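Local coordinates for cysteine desulfurase (Elizabethkingia anophelis NUHP1, PDB 5VPR), which probably removes sulfur from L-cysteine with the help of pyridoxal 5'-phosphate, passing it to a sulfur carrier and leaving L-alanine, at residues V162-L167 with I193-A198; E169-V174 with S200-F205; D223-A228 with Y244-V249. All blocks are in the same frame, centred on the assembly; numbering follows the deposited sequence.

The three contacts lie in and on the large mixed sheet of the class-V aminotransferase fold. Contact 1 packs helix 163-166 beside helix 189-199. Contact 2 pairs the strands that flank helix 189-199 in the chain, its centre about 9 Å from that of contact 1. Contact 3 is a hairpin in the same sheet, centred about 13 Å from the centre of contact 2 and about 18 Å from that of contact 1. Arg197 ties contact 1 to contact 3, with NE 3.0 Å from Asp223 OD2 and NH1 3.0 Å from Asp225 OD2. Lys233, which carries covalently bound pyridoxal phosphate, lies in sequence between the two strands of contact 3.

Contact 1: residues V162-L167 with I193-A198; sequences VLDEWL and IRKVRA
Asp164 and Lys195 supply the polar part of this contact between helix 163-166 and helix 189-199. Lys195 NZ donates to Asp164 OD1 at 3.2 Å in a salt bridge. The Lys195 chain runs extended as far as CE and bends only at its last torsion (chi4 -51°), which turns NZ to the carboxylate. NZ meets OD1 on the syn side, 18° out of the carboxylate plane. The second oxygen, Asp164 OD2, is farther off, 3.7 Å from Lys195 NZ. Asp161 offers NZ a further negative charge, but that ion pair is long and weak.

The apolar part is made by Leu163, Leu167 and Val196. Leu167 is the first residue to leave the helical conformation after helix 163-166. One of its branches does the touching: Leu167 CD1 lies 3.8 Å from Val196 CA and 3.5 Å from the carbonyl oxygen Lys195 O. Leu167 CD1 also comes within 4.3 Å of Val196 CG2. Leu163 CD1 reaches the same Val196 CG2 at 4.4 Å.

Both helices rest on the large sheet. Leu163 and Leu167 pack on Ile123 of strand 121-125, and Val196 packs on Ile204 of strand 203-207. The contact thus joins two neighbouring helices in the helical layer of an alpha/beta domain.

The chemistry is divided accordingly. Methyl groups meet where the helices rest on the sheet, and the ion pair sits on the solvent side, where Asp164 is exposed and Lys195 partly so. Solvent there probably screens the charges, so the salt bridge may add only modestly to the apolar packing.

Contact 2: residues E169-V174 with S200-F205; sequences EKTKLV and SNAFIF
Strands 171-174 and 203-205 run parallel, 18° apart in direction, and are joined by three backbone hydrogen bonds. They are the two strands of a beta-alpha-beta unit, with helix 189-199 as the crossover between them. Phe203 N donates to Lys172 O at 2.9 Å. The donor meets this oxygen at a C=O...N angle of 126° but stands well above the carbonyl plane, off a lone pair. The donors of the next two lie nearly in line with the C=O bonds they meet. Val174 N lies 2.8 Å from Phe203 O, at a C=O...N angle of 172°, and Phe205 N lies 2.8 Å from Val174 O. Phe203 therefore both donates to and accepts from the other strand.

Ala202 is a small apolar contact point on the side facing the crossover helix. Its CB lies 3.7 Å from Thr171 CG2 and 4.0 Å from Val174 CG2. Thr171 holds CG2 anti to its own backbone N, which directs the methyl at Ala202. Its hydroxyl OG1 instead bonds to the backbone N of Ser168. Val174 and Ile204 point to this same face, and both pack on Val196 of the helix.

Leu173 and Phe203 occupy the other face. Their side chains cross at about a right angle, with Leu173 CD1 4.1 Å from Phe203 CB. The Phe203 ring leads away from the neighbouring strand and packs on Met112 and Gln252.

Where the strands begin, Ser200 OG accepts from Ala202 N in an ST turn and also bonds to Val196 O. Beside this turn a water bridges the two segments: it donates to Thr171 O at 2.6 Å and accepts from Asn201 N at 2.7 Å.

Contact 3: residues D223-A228 with Y244-V249; sequences DCDFFA and YGKASV
With its CG opposite the backbone N (chi1 -169°), Asp223 brings its carboxylate round to Lys246, whose chain is extended beyond CG and carries NZ to meet it beside a beta hairpin. The hairpin is made by strands 226-230 and 241-245, which run antiparallel in the large sheet. Lys246 NZ donates to Asp223 OD1 at 2.6 Å, on the syn side and 24° out of the carboxylate plane. Asp225 OD1 adds a long salt bridge to Lys246 NZ at 3.8 Å, and a water also links these two atoms. Asp225 OD2 is held by Ile204 N and, like Asp223 OD2, by Arg197. The two aspartates thus lie between two cationic side chains, which probably offsets the closeness of Lys246 NZ and Arg197 NH2.

Phe227 and Tyr244 form the hydrogen-bonded pair of the hairpin. Phe227 N lies 2.9 Å from Tyr244 O, and Tyr244 N lies 2.8 Å from Phe227 O. Phe226 and Gly245 form the adjoining non-hydrogen-bonded pair. Beyond it Lys246 N donates to Asp225 O at 3.0 Å, continuing the backbone pairing up to the N-cap of helix 247-250.

That helix returns over the Phe226 side. Val249 sends its two methyls to different partners: Val249 CG1 comes within 3.5 Å of Phe226 CZ, while CG2 packs against Asp225 OD1.

Tyr244 projects to the other face of the hairpin. Its ring atom CD2 packs on Phe227 CB, and Cys224 SG makes an oblique sulfur-aromatic contact near CE2. At the end of the ring, a water donates to Cys224 O at 2.6 Å and accepts from Tyr244 OH at 2.8 Å.

Contact 1: residues V162-L167 with I193-A198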
loop_
_atom_site.group_PDB
_atom_site.type_symbol
_atom_site.label_atom_id
_atom_site.label_comp_id
_atom_site.label_asym_id
_atom_site.label_seq_id
_atom_site.Cartn_x
_atom_site.Cartn_y
_atom_site.Cartn_z
ATOM N N VAL A 162 5.033 13.214 -20.420
ATOM C CA VAL A 162 5.547 14.523 -20.039
ATOM C C VAL A 162 6.990 14.426 -19.544
ATOM O O VAL A 162 7.759 15.391 -19.657
ATOM C CB VAL A 162 4.613 15.166 -18.995
ATOM C CG1 VAL A 162 4.955 14.716 -17.579
ATOM C CG2 VAL A 162 4.655 16.666 -19.119
ATOM N N LEU A 163 7.394 13.264 -19.014
ATOM C CA LEU A 163 8.771 13.091 -18.555
ATOM C C LEU A 163 9.768 13.294 -19.686
ATOM O O LEU A 163 10.893 13.738 -19.445
ATOM C CB LEU A 163 8.951 11.705 -17.934
ATOM C CG LEU A 163 8.059 11.393 -16.724
ATOM C CD1 LEU A 163 8.293 9.982 -16.197
ATOM C CD2 LEU A 163 8.303 12.411 -15.641
ATOM N N ASP A 164 9.365 12.993 -20.924
ATOM C CA ASP A 164 10.251 13.164 -22.071
ATOM C C ASP A 164 10.723 14.604 -22.217
ATOM O O ASP A 164 11.833 14.844 -22.709
ATOM C CB ASP A 164 9.548 12.702 -23.349
ATOM C CG ASP A 164 9.411 11.189 -23.432
ATOM O OD1 ASP A 164 9.961 10.486 -22.552
ATOM O OD2 ASP A 164 8.754 10.703 -24.378
ATOM N N GLU A 165 9.915 15.573 -21.783
ATOM C CA GLU A 165 10.302 16.981 -21.817
ATOM C C GLU A 165 10.835 17.501 -20.484
ATOM O O GLU A 165 11.695 18.390 -20.483
ATOM C CB GLU A 165 9.112 17.844 -22.261
ATOM N N TRP A 166 10.366 16.960 -19.350
ATOM C CA TRP A 166 10.746 17.487 -18.039
ATOM C C TRP A 166 12.099 16.980 -17.541
ATOM O O TRP A 166 12.800 17.707 -16.831
ATOM C CB TRP A 166 9.694 17.127 -16.991
ATOM C CG TRP A 166 8.387 17.813 -17.151
ATOM C CD1 TRP A 166 8.045 18.727 -18.104
ATOM C CD2 TRP A 166 7.231 17.639 -16.324
ATOM N NE1 TRP A 166 6.741 19.129 -17.924
ATOM C CE2 TRP A 166 6.224 18.482 -16.832
ATOM C CE3 TRP A 166 6.953 16.856 -15.201
ATOM C CZ2 TRP A 166 4.956 18.557 -16.258
ATOM C CZ3 TRP A 166 5.691 16.932 -14.632
ATOM C CH2 TRP A 166 4.713 17.778 -15.162
ATOM N N LEU A 167 12.472 15.744 -17.858
ATOM C CA LEU A 167 13.687 15.173 -17.286
ATOM C C LEU A 167 14.925 15.892 -17.814
ATOM O O LEU A 167 15.053 16.123 -19.018
ATOM C CB LEU A 167 13.758 13.679 -17.594
ATOM C CG LEU A 167 12.710 12.830 -16.868
ATOM C CD1 LEU A 167 12.635 11.417 -17.449
ATOM C CD2 LEU A 167 13.008 12.805 -15.369
ATOM N N ILE A 193 10.577 4.222 -14.769
ATOM C CA ILE A 193 11.950 4.098 -14.285
ATOM C C ILE A 193 12.931 4.073 -15.452
ATOM O O ILE A 193 13.962 4.751 -15.426
ATOM C CB ILE A 193 12.087 2.850 -13.399
ATOM C CG1 ILE A 193 11.368 3.078 -12.062
ATOM C CG2 ILE A 193 13.551 2.539 -13.124
ATOM C CD1 ILE A 193 11.373 1.864 -11.176
ATOM N N ARG A 194 12.611 3.313 -16.503
ATOM C CA ARG A 194 13.453 3.307 -17.694
ATOM C C ARG A 194 13.633 4.720 -18.241
ATOM O O ARG A 194 14.753 5.129 -18.565
ATOM C CB ARG A 194 12.848 2.383 -18.757
ATOM C CG ARG A 194 13.864 1.507 -19.447
ATOM C CD ARG A 194 13.233 0.642 -20.546
ATOM N NE ARG A 194 12.008 -0.003 -20.083
ATOM C CZ ARG A 194 10.800 0.270 -20.562
ATOM N NH1 ARG A 194 10.669 1.163 -21.537
ATOM N NH2 ARG A 194 9.731 -0.357 -20.079
ATOM N N LYS A 195 12.537 5.483 -18.353
ATOM C CA LYS A 195 12.654 6.866 -18.813
ATOM C C LYS A 195 13.504 7.704 -17.867
ATOM O O LYS A 195 14.351 8.487 -18.317
ATOM C CB LYS A 195 11.283 7.516 -18.968
ATOM C CG LYS A 195 10.422 7.019 -20.115
ATOM C CD LYS A 195 8.990 7.560 -19.943
ATOM C CE LYS A 195 8.076 7.200 -21.120
ATOM N NZ LYS A 195 8.698 7.563 -22.424
ATOM N N VAL A 196 13.292 7.561 -16.553
ATOM C CA VAL A 196 14.024 8.384 -15.595
ATOM C C VAL A 196 15.522 8.054 -15.611
ATOM O O VAL A 196 16.362 8.950 -15.512
ATOM C CB VAL A 196 13.421 8.232 -14.182
ATOM C CG1 VAL A 196 14.260 9.008 -13.163
ATOM C CG2 VAL A 196 11.972 8.705 -14.148
ATOM N N ARG A 197 15.880 6.764 -15.726
ATOM C CA ARG A 197 17.287 6.384 -15.792
ATOM C C ARG A 197 17.944 6.887 -17.071
ATOM O O ARG A 197 19.116 7.275 -17.056
ATOM C CB ARG A 197 17.450 4.868 -15.711
ATOM C CG ARG A 197 16.987 4.240 -14.428
ATOM C CD ARG A 197 17.685 4.822 -13.232
ATOM N NE ARG A 197 17.478 3.975 -12.065
ATOM C CZ ARG A 197 17.623 4.390 -10.810
ATOM N NH1 ARG A 197 17.961 5.647 -10.559
ATOM N NH2 ARG A 197 17.416 3.549 -9.807
ATOM N N ALA A 198 17.207 6.877 -18.189
ATOM C CA ALA A 198 17.808 7.215 -19.473
ATOM C C ALA A 198 18.050 8.712 -19.616
ATOM O O ALA A 198 18.985 9.118 -20.303
ATOM C CB ALA A 198 16.916 6.715 -20.614
#

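Contact 2: residues E169-V174 with S200-F205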
loop_
_atom_site.group_PDB
_atom_site.type_symbol
_atom_site.label_atom_id
_atom_site.label_comp_id
_atom_site.label_asym_id
_atom_site.label_seq_id
_atom_site.Cartn_x
_atom_site.Cartn_y
_atom_site.Cartn_z
ATOM N N GLU A 169 19.250 17.423 -16.348
ATOM C CA GLU A 169 20.245 17.453 -15.281
ATOM C C GLU A 169 19.706 18.102 -14.015
ATOM O O GLU A 169 20.308 17.950 -12.949
ATOM C CB GLU A 169 21.506 18.205 -15.733
ATOM C CG GLU A 169 21.386 19.728 -15.667
ATOM C CD GLU A 169 20.620 20.327 -16.852
ATOM O OE1 GLU A 169 19.943 19.571 -17.587
ATOM O OE2 GLU A 169 20.705 21.562 -17.053
ATOM N N LYS A 170 18.596 18.836 -14.114
ATOM C CA LYS A 170 17.983 19.455 -12.948
ATOM C C LYS A 170 17.183 18.470 -12.103
ATOM O O LYS A 170 16.965 18.732 -10.914
ATOM C CB LYS A 170 17.082 20.607 -13.394
ATOM C CG LYS A 170 17.834 21.768 -14.029
ATOM C CD LYS A 170 18.684 22.474 -12.985
ATOM C CE LYS A 170 19.359 23.713 -13.558
ATOM N NZ LYS A 170 20.169 24.416 -12.525
ATOM N N THR A 171 16.747 17.348 -12.679
ATOM C CA THR A 171 15.856 16.423 -11.978
ATOM C C THR A 171 16.631 15.632 -10.934
ATOM O O THR A 171 17.495 14.820 -11.279
ATOM C CB THR A 171 15.196 15.448 -12.948
ATOM O OG1 THR A 171 14.764 16.129 -14.138
ATOM C CG2 THR A 171 14.012 14.779 -12.252
ATOM N N LYS A 172 16.294 15.823 -9.659
ATOM C CA LYS A 172 17.008 15.136 -8.596
ATOM C C LYS A 172 16.212 14.026 -7.935
ATOM O O LYS A 172 16.816 13.123 -7.344
ATOM C CB LYS A 172 17.455 16.138 -7.527
ATOM C CG LYS A 172 18.422 17.189 -8.054
ATOM C CD LYS A 172 19.572 16.529 -8.818
ATOM C CE LYS A 172 20.466 17.546 -9.514
ATOM N NZ LYS A 172 21.228 18.369 -8.543
ATOM N N LEU A 173 14.884 14.064 -8.014
ATOM C CA LEU A 173 14.070 13.035 -7.396
ATOM C C LEU A 173 12.748 12.931 -8.135
ATOM O O LEU A 173 12.128 13.943 -8.475
ATOM C CB LEU A 173 13.827 13.313 -5.909
ATOM C CG LEU A 173 13.152 12.114 -5.233
ATOM C CD1 LEU A 173 13.904 11.636 -4.023
ATOM C CD2 LEU A 173 11.717 12.443 -4.871
ATOM N N VAL A 174 12.344 11.697 -8.400
ATOM C CA VAL A 174 11.064 11.384 -9.013
ATOM C C VAL A 174 10.355 10.435 -8.067
ATOM O O VAL A 174 10.929 9.418 -7.660
ATOM C CB VAL A 174 11.221 10.746 -10.407
ATOM C CG1 VAL A 174 9.843 10.372 -10.986
ATOM C CG2 VAL A 174 11.990 11.680 -11.345
ATOM N N SER A 200 18.018 11.231 -16.928
ATOM C CA SER A 200 18.291 11.999 -15.725
ATOM C C SER A 200 19.158 11.168 -14.797
ATOM O O SER A 200 19.288 9.952 -14.961
ATOM C CB SER A 200 17.000 12.388 -15.006
ATOM O OG SER A 200 16.599 11.322 -14.180
ATOM N N ASN A 201 19.727 11.847 -13.797
ATOM C CA ASN A 201 20.405 11.213 -12.671
ATOM C C ASN A 201 19.570 11.305 -11.396
ATOM O O ASN A 201 20.114 11.299 -10.293
ATOM C CB ASN A 201 21.787 11.834 -12.440
ATOM C CG ASN A 201 22.832 11.350 -13.450
ATOM O OD1 ASN A 201 22.769 10.220 -13.934
ATOM N ND2 ASN A 201 23.799 12.210 -13.765
ATOM N N ALA A 202 18.252 11.403 -11.537
ATOM C CA ALA A 202 17.361 11.536 -10.387
ATOM C C ALA A 202 17.301 10.247 -9.575
ATOM O O ALA A 202 17.417 9.145 -10.112
ATOM C CB ALA A 202 15.941 11.902 -10.854
ATOM N N PHE A 203 17.102 10.393 -8.264
ATOM C CA PHE A 203 16.675 9.266 -7.446
ATOM C C PHE A 203 15.218 8.930 -7.739
ATOM O O PHE A 203 14.403 9.808 -8.035
ATOM C CB PHE A 203 16.825 9.578 -5.946
ATOM C CG PHE A 203 18.258 9.719 -5.469
ATOM C CD1 PHE A 203 18.530 10.273 -4.225
ATOM C CD2 PHE A 203 19.323 9.296 -6.251
ATOM C CE1 PHE A 203 19.846 10.410 -3.770
ATOM C CE2 PHE A 203 20.637 9.430 -5.804
ATOM C CZ PHE A 203 20.895 9.988 -4.562
ATOM N N ILE A 204 14.875 7.650 -7.613
ATOM C CA ILE A 204 13.526 7.177 -7.903
ATOM C C ILE A 204 12.894 6.638 -6.621
ATOM O O ILE A 204 13.334 5.613 -6.084
ATOM C CB ILE A 204 13.520 6.109 -8.994
ATOM C CG1 ILE A 204 14.122 6.679 -10.282
ATOM C CG2 ILE A 204 12.094 5.602 -9.212
ATOM C CD1 ILE A 204 14.244 5.668 -11.367
ATOM N N PHE A 205 11.835 7.293 -6.161
ATOM C CA PHE A 205 11.092 6.860 -4.975
ATOM C C PHE A 205 9.775 6.243 -5.426
ATOM O O PHE A 205 8.955 6.920 -6.055
ATOM C CB PHE A 205 10.842 8.047 -4.037
ATOM C CG PHE A 205 10.182 7.690 -2.718
ATOM C CD1 PHE A 205 10.910 7.716 -1.537
ATOM C CD2 PHE A 205 8.837 7.380 -2.650
ATOM C CE1 PHE A 205 10.313 7.420 -0.313
ATOM C CE2 PHE A 205 8.231 7.081 -1.418
ATOM C CZ PHE A 205 8.983 7.097 -0.253
HETATM O O HOH W 1 19.252 14.492 -13.232
#

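Contact 3: residues D223-A228 with Y244-V249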
loop_
_atom_site.group_PDB
_atom_site.type_symbol
_atom_site.label_atom_id
_atom_site.label_comp_id
_atom_site.label_asym_id
_atom_site.label_seq_id
_atom_site.Cartn_x
_atom_site.Cartn_y
_atom_site.Cartn_z
ATOM N N ASP A 223 14.562 -1.900 -9.901
ATOM C CA ASP A 223 15.586 -0.860 -9.934
ATOM C C ASP A 223 15.078 0.474 -9.375
ATOM O O ASP A 223 15.507 1.551 -9.801
ATOM C CB ASP A 223 16.141 -0.687 -11.360
ATOM C CG ASP A 223 17.368 0.180 -11.386
ATOM O OD1 ASP A 223 18.195 0.030 -10.454
ATOM O OD2 ASP A 223 17.486 1.020 -12.303
ATOM N N CYS A 224 14.171 0.437 -8.396
ATOM C CA CYS A 224 13.872 1.653 -7.654
ATOM C C CYS A 224 15.042 1.996 -6.732
ATOM O O CYS A 224 15.830 1.126 -6.343
ATOM C CB CYS A 224 12.596 1.472 -6.826
ATOM S SG CYS A 224 12.724 0.011 -5.760
ATOM N N ASP A 225 15.174 3.279 -6.397
ATOM C CA ASP A 225 16.136 3.656 -5.363
ATOM C C ASP A 225 15.545 3.546 -3.962
ATOM O O ASP A 225 16.277 3.247 -3.008
ATOM C CB ASP A 225 16.625 5.082 -5.587
ATOM C CG ASP A 225 17.466 5.209 -6.844
ATOM O OD1 ASP A 225 18.416 4.420 -6.989
ATOM O OD2 ASP A 225 17.160 6.079 -7.677
ATOM N N PHE A 226 14.243 3.795 -3.834
ATOM C CA PHE A 226 13.499 3.647 -2.588
ATOM C C PHE A 226 12.184 2.945 -2.883
ATOM O O PHE A 226 11.596 3.131 -3.950
ATOM C CB PHE A 226 13.153 4.986 -1.930
ATOM C CG PHE A 226 14.309 5.879 -1.717
ATOM C CD1 PHE A 226 14.608 6.873 -2.635
ATOM C CD2 PHE A 226 15.099 5.750 -0.587
ATOM C CE1 PHE A 226 15.678 7.717 -2.438
ATOM C CE2 PHE A 226 16.176 6.593 -0.387
ATOM C CZ PHE A 226 16.466 7.574 -1.310
ATOM N N PHE A 227 11.701 2.170 -1.911
ATOM C CA PHE A 227 10.406 1.508 -2.017
ATOM C C PHE A 227 9.777 1.513 -0.634
ATOM O O PHE A 227 10.380 0.999 0.303
ATOM C CB PHE A 227 10.540 0.072 -2.540
ATOM C CG PHE A 227 9.209 -0.600 -2.812
ATOM C CD1 PHE A 227 8.566 -0.428 -4.031
ATOM C CD2 PHE A 227 8.600 -1.393 -1.844
ATOM C CE1 PHE A 227 7.338 -1.036 -4.289
ATOM C CE2 PHE A 227 7.362 -1.997 -2.088
ATOM C CZ PHE A 227 6.733 -1.823 -3.318
ATOM N N ALA A 228 8.585 2.099 -0.494
ATOM C CA ALA A 228 7.969 2.262 0.820
ATOM C C ALA A 228 6.573 1.648 0.858
ATOM O O ALA A 228 5.818 1.740 -0.118
ATOM C CB ALA A 228 7.909 3.751 1.201
ATOM N N TYR A 244 12.571 0.558 2.058
ATOM C CA TYR A 244 13.754 -0.010 1.428
ATOM C C TYR A 244 14.498 1.086 0.684
ATOM O O TYR A 244 13.878 1.959 0.066
ATOM C CB TYR A 244 13.384 -1.123 0.435
ATOM C CG TYR A 244 14.439 -1.331 -0.646
ATOM C CD1 TYR A 244 15.554 -2.125 -0.405
ATOM C CD2 TYR A 244 14.312 -0.738 -1.915
ATOM C CE1 TYR A 244 16.532 -2.317 -1.387
ATOM C CE2 TYR A 244 15.274 -0.930 -2.901
ATOM C CZ TYR A 244 16.385 -1.715 -2.623
ATOM O OH TYR A 244 17.338 -1.911 -3.576
ATOM N N GLY A 245 15.824 1.038 0.740
ATOM C CA GLY A 245 16.640 1.854 -0.139
ATOM C C GLY A 245 17.899 1.137 -0.584
ATOM O O GLY A 245 18.502 0.418 0.215
ATOM N N LYS A 246 18.293 1.298 -1.852
ATOM C CA LYS A 246 19.604 0.834 -2.294
ATOM C C LYS A 246 20.671 1.309 -1.328
ATOM O O LYS A 246 20.705 2.489 -0.969
ATOM C CB LYS A 246 19.936 1.362 -3.695
ATOM C CG LYS A 246 19.182 0.733 -4.846
ATOM C CD LYS A 246 19.890 1.098 -6.154
ATOM C CE LYS A 246 19.011 0.835 -7.371
ATOM N NZ LYS A 246 19.676 1.261 -8.639
ATOM N N ALA A 247 21.539 0.385 -0.902
ATOM C CA ALA A 247 22.628 0.760 0.004
ATOM C C ALA A 247 23.433 1.921 -0.561
ATOM O O ALA A 247 23.781 2.859 0.167
ATOM C CB ALA A 247 23.546 -0.436 0.270
ATOM N N SER A 248 23.718 1.891 -1.868
ATOM C CA SER A 248 24.521 2.954 -2.463
ATOM C C SER A 248 23.817 4.307 -2.413
ATOM O O SER A 248 24.486 5.344 -2.470
ATOM C CB SER A 248 24.879 2.596 -3.908
ATOM O OG SER A 248 23.714 2.269 -4.649
ATOM N N VAL A 249 22.491 4.323 -2.298
ATOM C CA VAL A 249 21.752 5.577 -2.198
ATOM C C VAL A 249 21.587 6.014 -0.751
ATOM O O VAL A 249 21.767 7.195 -0.431
ATOM C CB VAL A 249 20.397 5.422 -2.903
ATOM C CG1 VAL A 249 19.534 6.659 -2.691
ATOM C CG2 VAL A 249 20.635 5.169 -4.379
HETATM O O HOH W 2 16.531 -1.402 -6.156
HETATM O O HOH W 3 20.618 4.387 -8.317
#